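Diol-dehydratase (Roseburia inulinivorans, PDB 5I2A) probably dehydrates 1,2-propanediol without coenzyme B12, as a lyase of the glycyl radical enzyme family. Local coordinates at residues E104-Y112 with R330-Y341; D358-T369 with W386-A397. All blocks are in the same frame, centred on the assembly; numbering follows the deposited sequence.

Contact 1 (E104-Y112 with R330-Y341); sequences ETRSADPFY and RDAASAEGFAGY
D109 grips the backbone at G340 and Y341 with both carboxylate oxygens, and this is the tight end of the contact. D109 OD1 takes G340 N on its syn lone pair at 2.7 Å, nearly straight at 166°, while D109 OD2 takes Y341 N from above the carboxylate plane at 2.8 Å. With D109 CG anti to the carbonyl carbon (chi1 -71°), CB and the carboxylate also lie over one face of the Y341 ring, toward its rim. That ring points its edge at the F111 face, in an offset edge-to-face pair, and Y341 OH donates in plane to a lone pair of P110 O, 2.7 Å away. Beside this knot R106 works as a two-sided clamp: NH1 and NH2 converge end-on on R330 O, NE and NH2 side-on on D109 O, and A335 CB sits over one guanidinium face. E99 adds a salt bridge to NH1. A leucine in place of R106 would probably leave R330 O and D109 O without these donors and E99 without this salt bridge. The looser side lies at S107 and E336, whose OG and OE2 meet through a water. A second, deeper water joins D109 OD2, F338 O and R330 NH1; R330 NH2 is bonded to S342 O. With most bonds running from side chain to backbone, R106 and D109 probably hold the loop 104-112 against the mostly irregular segment 330-341.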
loop_
_atom_site.group_PDB
_atom_site.type_symbol
_atom_site.label_atom_id
_atom_site.label_comp_id
_atom_site.label_asym_id
_atom_site.label_seq_id
_atom_site.Cartn_x
_atom_site.Cartn_y
_atom_site.Cartn_z
ATOM N N GLU A 104 36.774 7.116 6.223
ATOM C CA GLU A 104 37.576 8.303 6.537
ATOM C C GLU A 104 38.700 8.522 5.527
ATOM O O GLU A 104 39.120 9.645 5.301
ATOM C CB GLU A 104 38.169 8.222 7.956
ATOM C CG GLU A 104 38.960 9.479 8.353
ATOM C CD GLU A 104 39.455 9.472 9.793
ATOM O OE1 GLU A 104 39.011 8.626 10.589
ATOM O OE2 GLU A 104 40.284 10.334 10.130
ATOM N N THR A 105 39.177 7.453 4.908
ATOM C CA THR A 105 40.326 7.563 4.024
ATOM C C THR A 105 40.041 7.043 2.627
ATOM O O THR A 105 40.963 6.830 1.862
ATOM C CB THR A 105 41.521 6.784 4.590
ATOM O OG1 THR A 105 41.119 5.430 4.816
ATOM C CG2 THR A 105 41.991 7.398 5.917
ATOM N N ARG A 106 38.773 6.814 2.295
ATOM C CA ARG A 106 38.449 6.313 0.966
ATOM C C ARG A 106 38.772 7.370 -0.088
ATOM O O ARG A 106 38.858 8.555 0.212
ATOM C CB ARG A 106 36.974 5.888 0.873
ATOM C CG ARG A 106 35.972 7.034 0.978
ATOM C CD ARG A 106 34.522 6.525 0.999
ATOM N NE ARG A 106 33.573 7.609 0.778
ATOM C CZ ARG A 106 32.261 7.446 0.683
ATOM N NH1 ARG A 106 31.732 6.229 0.807
ATOM N NH2 ARG A 106 31.479 8.497 0.457
ATOM N N SER A 107 38.936 6.931 -1.327
ATOM C CA SER A 107 39.432 7.795 -2.387
ATOM C C SER A 107 38.396 8.807 -2.907
ATOM O O SER A 107 38.770 9.868 -3.407
ATOM C CB SER A 107 39.936 6.943 -3.546
ATOM O OG SER A 107 38.877 6.190 -4.093
ATOM N N ALA A 108 37.109 8.489 -2.805
ATOM C CA ALA A 108 36.085 9.454 -3.230
ATOM C C ALA A 108 35.225 9.932 -2.069
ATOM O O ALA A 108 34.666 9.121 -1.338
ATOM C CB ALA A 108 35.213 8.852 -4.314
ATOM N N ASP A 109 35.127 11.252 -1.909
ATOM C CA ASP A 109 34.283 11.871 -0.888
ATOM C C ASP A 109 34.417 11.200 0.498
ATOM O O ASP A 109 33.448 10.653 1.015
ATOM C CB ASP A 109 32.798 11.850 -1.326
ATOM C CG ASP A 109 32.489 12.820 -2.496
ATOM O OD1 ASP A 109 33.418 13.233 -3.228
ATOM O OD2 ASP A 109 31.298 13.152 -2.696
ATOM N N PRO A 110 35.617 11.253 1.104
ATOM C CA PRO A 110 35.771 10.664 2.441
ATOM C C PRO A 110 34.990 11.431 3.515
ATOM O O PRO A 110 34.745 12.627 3.368
ATOM C CB PRO A 110 37.283 10.753 2.696
ATOM C CG PRO A 110 37.734 11.969 1.850
ATOM C CD PRO A 110 36.870 11.864 0.607
ATOM N N PHE A 111 34.591 10.727 4.572
ATOM C CA PHE A 111 33.912 11.316 5.725
ATOM C C PHE A 111 34.542 10.798 7.020
ATOM O O PHE A 111 34.820 9.605 7.131
ATOM C CB PHE A 111 32.417 10.964 5.752
ATOM C CG PHE A 111 31.558 11.762 4.814
ATOM C CD1 PHE A 111 31.489 11.442 3.468
ATOM C CD2 PHE A 111 30.773 12.795 5.293
ATOM C CE1 PHE A 111 30.667 12.157 2.599
ATOM C CE2 PHE A 111 29.960 13.526 4.428
ATOM C CZ PHE A 111 29.910 13.200 3.075
ATOM N N TYR A 112 34.730 11.670 8.006
ATOM C CA TYR A 112 35.149 11.210 9.326
ATOM C C TYR A 112 33.959 10.637 10.080
ATOM O O TYR A 112 32.862 11.163 9.995
ATOM C CB TYR A 112 35.790 12.344 10.141
ATOM C CG TYR A 112 35.992 11.999 11.611
ATOM C CD1 TYR A 112 36.935 11.059 12.008
ATOM C CD2 TYR A 112 35.241 12.617 12.596
ATOM C CE1 TYR A 112 37.124 10.743 13.362
ATOM C CE2 TYR A 112 35.414 12.309 13.940
ATOM C CZ TYR A 112 36.357 11.377 14.315
ATOM O OH TYR A 112 36.518 11.089 15.646
ATOM N N ARG A 330 27.503 8.903 0.440
ATOM C CA ARG A 330 27.056 7.802 -0.407
ATOM C C ARG A 330 28.062 6.666 -0.296
ATOM O O ARG A 330 29.225 6.922 -0.019
ATOM C CB ARG A 330 26.920 8.246 -1.874
ATOM C CG ARG A 330 26.060 9.498 -2.080
ATOM C CD ARG A 330 26.051 9.980 -3.540
ATOM N NE ARG A 330 25.237 11.187 -3.680
ATOM C CZ ARG A 330 25.674 12.418 -3.419
ATOM N NH1 ARG A 330 26.931 12.613 -3.004
ATOM N NH2 ARG A 330 24.858 13.455 -3.551
ATOM N N ASP A 331 27.630 5.430 -0.542
ATOM C CA ASP A 331 28.551 4.283 -0.527
ATOM C C ASP A 331 29.646 4.504 -1.557
ATOM O O ASP A 331 29.423 5.183 -2.552
ATOM C CB ASP A 331 27.827 2.960 -0.807
ATOM C CG ASP A 331 27.325 2.860 -2.242
ATOM O OD1 ASP A 331 28.069 2.360 -3.103
ATOM O OD2 ASP A 331 26.189 3.288 -2.508
ATOM N N ALA A 332 30.809 3.910 -1.320
ATOM C CA ALA A 332 32.015 4.229 -2.088
ATOM C C ALA A 332 31.826 4.084 -3.594
ATOM O O ALA A 332 32.237 4.958 -4.354
ATOM C CB ALA A 332 33.182 3.361 -1.619
ATOM N N ALA A 333 31.193 2.994 -4.022
ATOM C CA ALA A 333 30.943 2.780 -5.441
ATOM C C ALA A 333 30.015 3.871 -5.994
ATOM O O ALA A 333 30.318 4.480 -7.016
ATOM C CB ALA A 333 30.355 1.375 -5.690
ATOM N N SER A 334 28.908 4.129 -5.307
ATOM C CA SER A 334 28.006 5.213 -5.711
ATOM C C SER A 334 28.717 6.575 -5.758
ATOM O O SER A 334 28.526 7.339 -6.694
ATOM C CB SER A 334 26.800 5.302 -4.778
ATOM O OG SER A 334 25.952 4.181 -4.926
ATOM N N ALA A 335 29.559 6.843 -4.761
ATOM C CA ALA A 335 30.222 8.136 -4.618
ATOM C C ALA A 335 31.084 8.486 -5.819
ATOM O O ALA A 335 31.248 9.653 -6.155
ATOM C CB ALA A 335 31.058 8.154 -3.364
ATOM N N GLU A 336 31.613 7.467 -6.482
ATOM C CA GLU A 336 32.426 7.684 -7.664
ATOM C C GLU A 336 31.618 8.260 -8.813
ATOM O O GLU A 336 32.175 8.900 -9.694
ATOM C CB GLU A 336 33.092 6.388 -8.093
ATOM C CG GLU A 336 34.100 5.917 -7.073
ATOM C CD GLU A 336 35.024 4.887 -7.635
ATOM O OE1 GLU A 336 34.565 4.078 -8.469
ATOM O OE2 GLU A 336 36.209 4.897 -7.254
ATOM N N GLY A 337 30.306 8.041 -8.791
ATOM C CA GLY A 337 29.442 8.598 -9.817
ATOM C C GLY A 337 28.863 9.954 -9.456
ATOM O O GLY A 337 28.267 10.617 -10.301
ATOM N N PHE A 338 29.020 10.351 -8.194
ATOM C CA PHE A 338 28.541 11.643 -7.716
ATOM C C PHE A 338 29.665 12.360 -6.939
ATOM O O PHE A 338 29.454 12.830 -5.832
ATOM C CB PHE A 338 27.313 11.490 -6.795
ATOM C CG PHE A 338 26.101 10.842 -7.437
ATOM C CD1 PHE A 338 25.213 11.587 -8.188
ATOM C CD2 PHE A 338 25.830 9.493 -7.234
ATOM C CE1 PHE A 338 24.067 10.995 -8.747
ATOM C CE2 PHE A 338 24.699 8.894 -7.787
ATOM C CZ PHE A 338 23.817 9.647 -8.543
ATOM N N ALA A 339 30.855 12.423 -7.511
ATOM C CA ALA A 339 32.042 12.789 -6.725
ATOM C C ALA A 339 32.138 14.297 -6.523
ATOM O O ALA A 339 31.767 15.057 -7.401
ATOM C CB ALA A 339 33.293 12.274 -7.400
ATOM N N GLY A 340 32.647 14.720 -5.370
ATOM C CA GLY A 340 32.876 16.138 -5.119
ATOM C C GLY A 340 31.936 16.730 -4.080
ATOM O O GLY A 340 31.835 17.936 -3.957
ATOM N N TYR A 341 31.245 15.868 -3.342
ATOM C CA TYR A 341 30.337 16.288 -2.270
ATOM C C TYR A 341 29.143 17.140 -2.732
ATOM O O TYR A 341 28.534 17.811 -1.918
ATOM C CB TYR A 341 31.095 17.077 -1.196
ATOM C CG TYR A 341 32.229 16.337 -0.513
ATOM C CD1 TYR A 341 31.976 15.312 0.378
ATOM C CD2 TYR A 341 33.552 16.701 -0.739
ATOM C CE1 TYR A 341 33.006 14.647 1.024
ATOM C CE2 TYR A 341 34.598 16.053 -0.090
ATOM C CZ TYR A 341 34.318 15.028 0.792
ATOM O OH TYR A 341 35.341 14.381 1.423
HETATM O O HOH W 1 37.833 6.841 -6.434
HETATM O O HOH W 2 29.402 11.283 -3.384
#

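Contact 2 (D358-T369 with W386-A397); sequences DATNDLSFMCIT and WHGSSKALLMRA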
loop_
_atom_site.group_PDB
_atom_site.type_symbol
_atom_site.label_atom_id
_atom_site.label_comp_id
_atom_site.label_asym_id
_atom_site.label_seq_id
_atom_site.Cartn_x
_atom_site.Cartn_y
_atom_site.Cartn_z
ATOM N N ASP A 358 11.634 39.445 -21.261
ATOM C CA ASP A 358 12.872 39.079 -20.573
ATOM C C ASP A 358 12.703 39.214 -19.068
ATOM O O ASP A 358 12.131 40.176 -18.594
ATOM C CB ASP A 358 14.051 39.928 -21.043
ATOM C CG ASP A 358 15.384 39.396 -20.531
ATOM O OD1 ASP A 358 15.627 38.180 -20.647
ATOM O OD2 ASP A 358 16.185 40.188 -20.008
ATOM N N ALA A 359 13.212 38.248 -18.316
ATOM C CA ALA A 359 12.935 38.187 -16.885
ATOM C C ALA A 359 14.065 38.748 -16.033
ATOM O O ALA A 359 13.997 38.699 -14.804
ATOM C CB ALA A 359 12.646 36.739 -16.471
ATOM N N THR A 360 15.102 39.262 -16.685
ATOM C CA THR A 360 16.269 39.776 -15.983
ATOM C C THR A 360 15.876 40.843 -14.974
ATOM O O THR A 360 15.060 41.695 -15.265
ATOM C CB THR A 360 17.290 40.363 -16.973
ATOM O OG1 THR A 360 17.649 39.366 -17.928
ATOM C CG2 THR A 360 18.540 40.833 -16.255
ATOM N N ASN A 361 16.433 40.767 -13.772
ATOM C CA ASN A 361 16.233 41.818 -12.789
ATOM C C ASN A 361 17.503 42.001 -11.951
ATOM O O ASN A 361 18.531 41.387 -12.240
ATOM C CB ASN A 361 15.009 41.521 -11.910
ATOM C CG ASN A 361 15.122 40.207 -11.140
ATOM O OD1 ASN A 361 16.159 39.891 -10.565
ATOM N ND2 ASN A 361 14.027 39.460 -11.092
ATOM N N ASP A 362 17.433 42.832 -10.920
ATOM C CA ASP A 362 18.593 43.076 -10.073
ATOM C C ASP A 362 19.145 41.799 -9.428
ATOM O O ASP A 362 20.357 41.626 -9.319
ATOM C CB ASP A 362 18.256 44.089 -8.974
ATOM C CG ASP A 362 18.470 45.537 -9.420
ATOM O OD1 ASP A 362 19.336 45.787 -10.283
ATOM O OD2 ASP A 362 17.783 46.424 -8.888
ATOM N N LEU A 363 18.256 40.913 -8.990
ATOM C CA LEU A 363 18.706 39.688 -8.335
ATOM C C LEU A 363 19.410 38.756 -9.323
ATOM O O LEU A 363 20.304 38.014 -8.927
ATOM C CB LEU A 363 17.533 38.964 -7.659
ATOM C CG LEU A 363 16.925 39.674 -6.449
ATOM C CD1 LEU A 363 15.877 38.809 -5.772
ATOM C CD2 LEU A 363 18.004 40.047 -5.441
ATOM N N SER A 364 19.011 38.795 -10.595
ATOM C CA SER A 364 19.673 37.986 -11.620
ATOM C C SER A 364 21.197 38.235 -11.597
ATOM O O SER A 364 21.996 37.290 -11.580
ATOM C CB SER A 364 19.115 38.287 -13.023
ATOM O OG SER A 364 17.701 38.262 -13.056
ATOM N N PHE A 365 21.594 39.505 -11.578
ATOM C CA PHE A 365 23.015 39.857 -11.508
ATOM C C PHE A 365 23.608 39.514 -10.144
ATOM O O PHE A 365 24.735 39.041 -10.056
ATOM C CB PHE A 365 23.225 41.350 -11.818
ATOM C CG PHE A 365 22.871 41.726 -13.232
ATOM C CD1 PHE A 365 23.804 41.627 -14.248
ATOM C CD2 PHE A 365 21.603 42.153 -13.548
ATOM C CE1 PHE A 365 23.470 41.957 -15.545
ATOM C CE2 PHE A 365 21.270 42.485 -14.845
ATOM C CZ PHE A 365 22.199 42.378 -15.844
ATOM N N MET A 366 22.849 39.736 -9.076
ATOM C CA MET A 366 23.394 39.532 -7.737
ATOM C C MET A 366 23.662 38.053 -7.439
ATOM O O MET A 366 24.569 37.735 -6.675
ATOM C CB MET A 366 22.465 40.146 -6.696
ATOM C CG MET A 366 22.442 41.691 -6.813
ATOM S SD MET A 366 21.073 42.508 -5.975
ATOM C CE MET A 366 21.500 42.095 -4.300
ATOM N N CYS A 367 22.898 37.159 -8.067
ATOM C CA CYS A 367 23.147 35.721 -7.939
ATOM C C CYS A 367 24.479 35.343 -8.593
ATOM O O CYS A 367 25.250 34.555 -8.057
ATOM C CB CYS A 367 21.991 34.924 -8.552
ATOM S SG CYS A 367 20.443 35.042 -7.611
ATOM N N ILE A 368 24.755 35.923 -9.750
ATOM C CA ILE A 368 26.033 35.706 -10.407
ATOM C C ILE A 368 27.193 36.245 -9.538
ATOM O O ILE A 368 28.230 35.605 -9.387
ATOM C CB ILE A 368 26.057 36.366 -11.793
ATOM C CG1 ILE A 368 25.031 35.703 -12.711
ATOM C CG2 ILE A 368 27.438 36.273 -12.404
ATOM C CD1 ILE A 368 24.900 36.357 -14.071
ATOM N N THR A 369 26.988 37.412 -8.945
ATOM C CA THR A 369 28.002 38.021 -8.088
ATOM C C THR A 369 28.255 37.137 -6.871
ATOM O O THR A 369 29.399 36.964 -6.439
ATOM C CB THR A 369 27.584 39.441 -7.638
ATOM O OG1 THR A 369 27.546 40.319 -8.771
ATOM C CG2 THR A 369 28.568 40.005 -6.616
ATOM N N TRP A 386 17.577 32.921 -24.063
ATOM C CA TRP A 386 16.556 32.971 -25.114
ATOM C C TRP A 386 16.851 34.136 -26.057
ATOM O O TRP A 386 17.743 34.937 -25.788
ATOM C CB TRP A 386 15.143 33.064 -24.514
ATOM C CG TRP A 386 14.760 34.397 -23.959
ATOM C CD1 TRP A 386 15.301 35.028 -22.878
ATOM C CD2 TRP A 386 13.717 35.247 -24.437
ATOM N NE1 TRP A 386 14.671 36.226 -22.667
ATOM C CE2 TRP A 386 13.690 36.384 -23.609
ATOM C CE3 TRP A 386 12.799 35.155 -25.491
ATOM C CZ2 TRP A 386 12.787 37.432 -23.800
ATOM C CZ3 TRP A 386 11.900 36.201 -25.687
ATOM C CH2 TRP A 386 11.903 37.321 -24.843
ATOM N N HIS A 387 16.126 34.221 -27.167
ATOM C CA HIS A 387 16.448 35.211 -28.191
ATOM C C HIS A 387 16.390 36.637 -27.650
ATOM O O HIS A 387 17.138 37.492 -28.090
ATOM C CB HIS A 387 15.527 35.049 -29.410
ATOM C CG HIS A 387 14.100 35.455 -29.175
ATOM N ND1 HIS A 387 13.093 34.542 -28.939
ATOM C CD2 HIS A 387 13.507 36.675 -29.187
ATOM C CE1 HIS A 387 11.944 35.182 -28.802
ATOM N NE2 HIS A 387 12.169 36.477 -28.945
ATOM N N GLY A 388 15.548 36.874 -26.652
ATOM C CA GLY A 388 15.469 38.186 -26.032
ATOM C C GLY A 388 16.255 38.360 -24.742
ATOM O O GLY A 388 16.024 39.315 -24.014
ATOM N N SER A 389 17.187 37.453 -24.449
ATOM C CA SER A 389 18.026 37.600 -23.253
ATOM C C SER A 389 18.714 38.963 -23.210
ATOM O O SER A 389 19.222 39.428 -24.214
ATOM C CB SER A 389 19.108 36.509 -23.189
ATOM O OG SER A 389 18.577 35.252 -22.833
ATOM N N SER A 390 18.717 39.590 -22.042
ATOM C CA SER A 390 19.536 40.769 -21.792
ATOM C C SER A 390 21.005 40.508 -22.129
ATOM O O SER A 390 21.619 39.576 -21.608
ATOM C CB SER A 390 19.395 41.195 -20.337
ATOM O OG SER A 390 20.527 41.908 -19.899
ATOM N N LYS A 391 21.560 41.316 -23.023
ATOM C CA LYS A 391 22.956 41.169 -23.400
ATOM C C LYS A 391 23.856 41.394 -22.183
ATOM O O LYS A 391 24.875 40.729 -22.021
ATOM C CB LYS A 391 23.325 42.141 -24.530
ATOM C CG LYS A 391 24.779 42.005 -25.030
ATOM C CD LYS A 391 25.111 43.031 -26.125
ATOM C CE LYS A 391 26.611 43.083 -26.467
ATOM N NZ LYS A 391 27.126 41.817 -27.061
ATOM N N ALA A 392 23.462 42.321 -21.319
ATOM C CA ALA A 392 24.240 42.613 -20.124
ATOM C C ALA A 392 24.309 41.395 -19.194
ATOM O O ALA A 392 25.331 41.156 -18.562
ATOM C CB ALA A 392 23.657 43.809 -19.382
ATOM N N LEU A 393 23.221 40.638 -19.100
ATOM C CA LEU A 393 23.212 39.477 -18.222
ATOM C C LEU A 393 24.083 38.386 -18.838
ATOM O O LEU A 393 24.844 37.740 -18.130
ATOM C CB LEU A 393 21.781 38.968 -17.966
ATOM C CG LEU A 393 21.680 37.841 -16.926
ATOM C CD1 LEU A 393 22.077 38.320 -15.529
ATOM C CD2 LEU A 393 20.271 37.220 -16.923
ATOM N N LEU A 394 23.988 38.203 -20.154
ATOM C CA LEU A 394 24.800 37.196 -20.843
ATOM C C LEU A 394 26.283 37.496 -20.699
ATOM O O LEU A 394 27.081 36.587 -20.470
ATOM C CB LEU A 394 24.441 37.103 -22.328
ATOM C CG LEU A 394 23.042 36.575 -22.686
ATOM C CD1 LEU A 394 22.879 36.473 -24.191
ATOM C CD2 LEU A 394 22.747 35.226 -22.015
ATOM N N MET A 395 26.656 38.770 -20.836
ATOM C CA MET A 395 28.058 39.148 -20.692
ATOM C C MET A 395 28.541 38.957 -19.247
ATOM O O MET A 395 29.658 38.510 -19.017
ATOM C CB MET A 395 28.274 40.590 -21.157
ATOM C CG MET A 395 28.135 40.745 -22.671
ATOM S SD MET A 395 29.526 40.005 -23.587
ATOM C CE MET A 395 30.801 41.211 -23.255
ATOM N N ARG A 396 27.692 39.279 -18.281
ATOM C CA ARG A 396 28.037 39.059 -16.885
ATOM C C ARG A 396 28.209 37.562 -16.579
ATOM O O ARG A 396 29.075 37.170 -15.799
ATOM C CB ARG A 396 26.965 39.657 -15.980
ATOM C CG ARG A 396 27.278 39.554 -14.524
ATOM C CD ARG A 396 28.274 40.627 -14.099
ATOM N NE ARG A 396 28.534 40.559 -12.667
ATOM C CZ ARG A 396 29.524 39.859 -12.121
ATOM N NH1 ARG A 396 30.355 39.168 -12.896
ATOM N NH2 ARG A 396 29.690 39.856 -10.801
ATOM N N ALA A 397 27.372 36.731 -17.193
ATOM C CA ALA A 397 27.502 35.281 -17.051
ATOM C C ALA A 397 28.844 34.822 -17.629
ATOM O O ALA A 397 29.559 34.033 -17.017
ATOM C CB ALA A 397 26.340 34.563 -17.743
HETATM O O HOH W 3 26.684 42.374 -11.290
#
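L393 reaches over the F365 ring between two parallel helices, 362-369 and 391-397 (6° between axes, 10.3 Å apart), each following a strand of the mixed sheet and linked through strand 380-385 as in a beta-alpha-beta crossover. L393 CB lies against F365 CZ and T360 CG2; CG, anti to the backbone N (chi1 -174°), carries the two methyls across to helix 362-369. L393 CD1 sits over the centre of the F365 ring, 3.9 Å from the centroid in a CH-pi contact, and also touches I368 CD1 and S364 CB. L393 CD2 turns instead to T360, 3.5 Å from T360 OG1. The F365 ring edge faces A392 O and R396 CG, and Y4 meets the same ring from the N-terminal segment. At the start of the helices the contact becomes polar. D358 OD1 receives W386 NE1 on its anti side, at 3.0 Å and 170°, while OD2 accepts T360 OG1 and, weakly, S390 N. Each helix is capped there: N361 and S364 form a capping box, with S364 OG also bonded to D291, and S390 OG accepts L393 N and is bonded to the Y4 hydroxyl. Farther along, I368 CG2 lies over the R396 guanidinium, which has a salt bridge to E372. R396 NH2 donates to T369 OG1 at 3.0 Å, tilted from the guanidinium plane, while R396 NE donates to a water 2.9 Å away.

Both contacts are largely buried, but they sit on opposite sides of the chain's centre, about 35 Å between centres and about 18 Å between nearest atoms, so neither touches the other. Contact 1 lies deeper, its centre about 14 Å from the centre of the chain, against about 25 Å for contact 2, and joins a loop to a distant, mostly irregular segment 218 residues on. Contact 2 is local, 17 residues apart, and pairs two regular helices beside the mixed sheet. They hold no element in common. Polar grips on backbone atoms dominate the inner loops; among the outer helices, an apolar seam is closed by polar groups toward both ends.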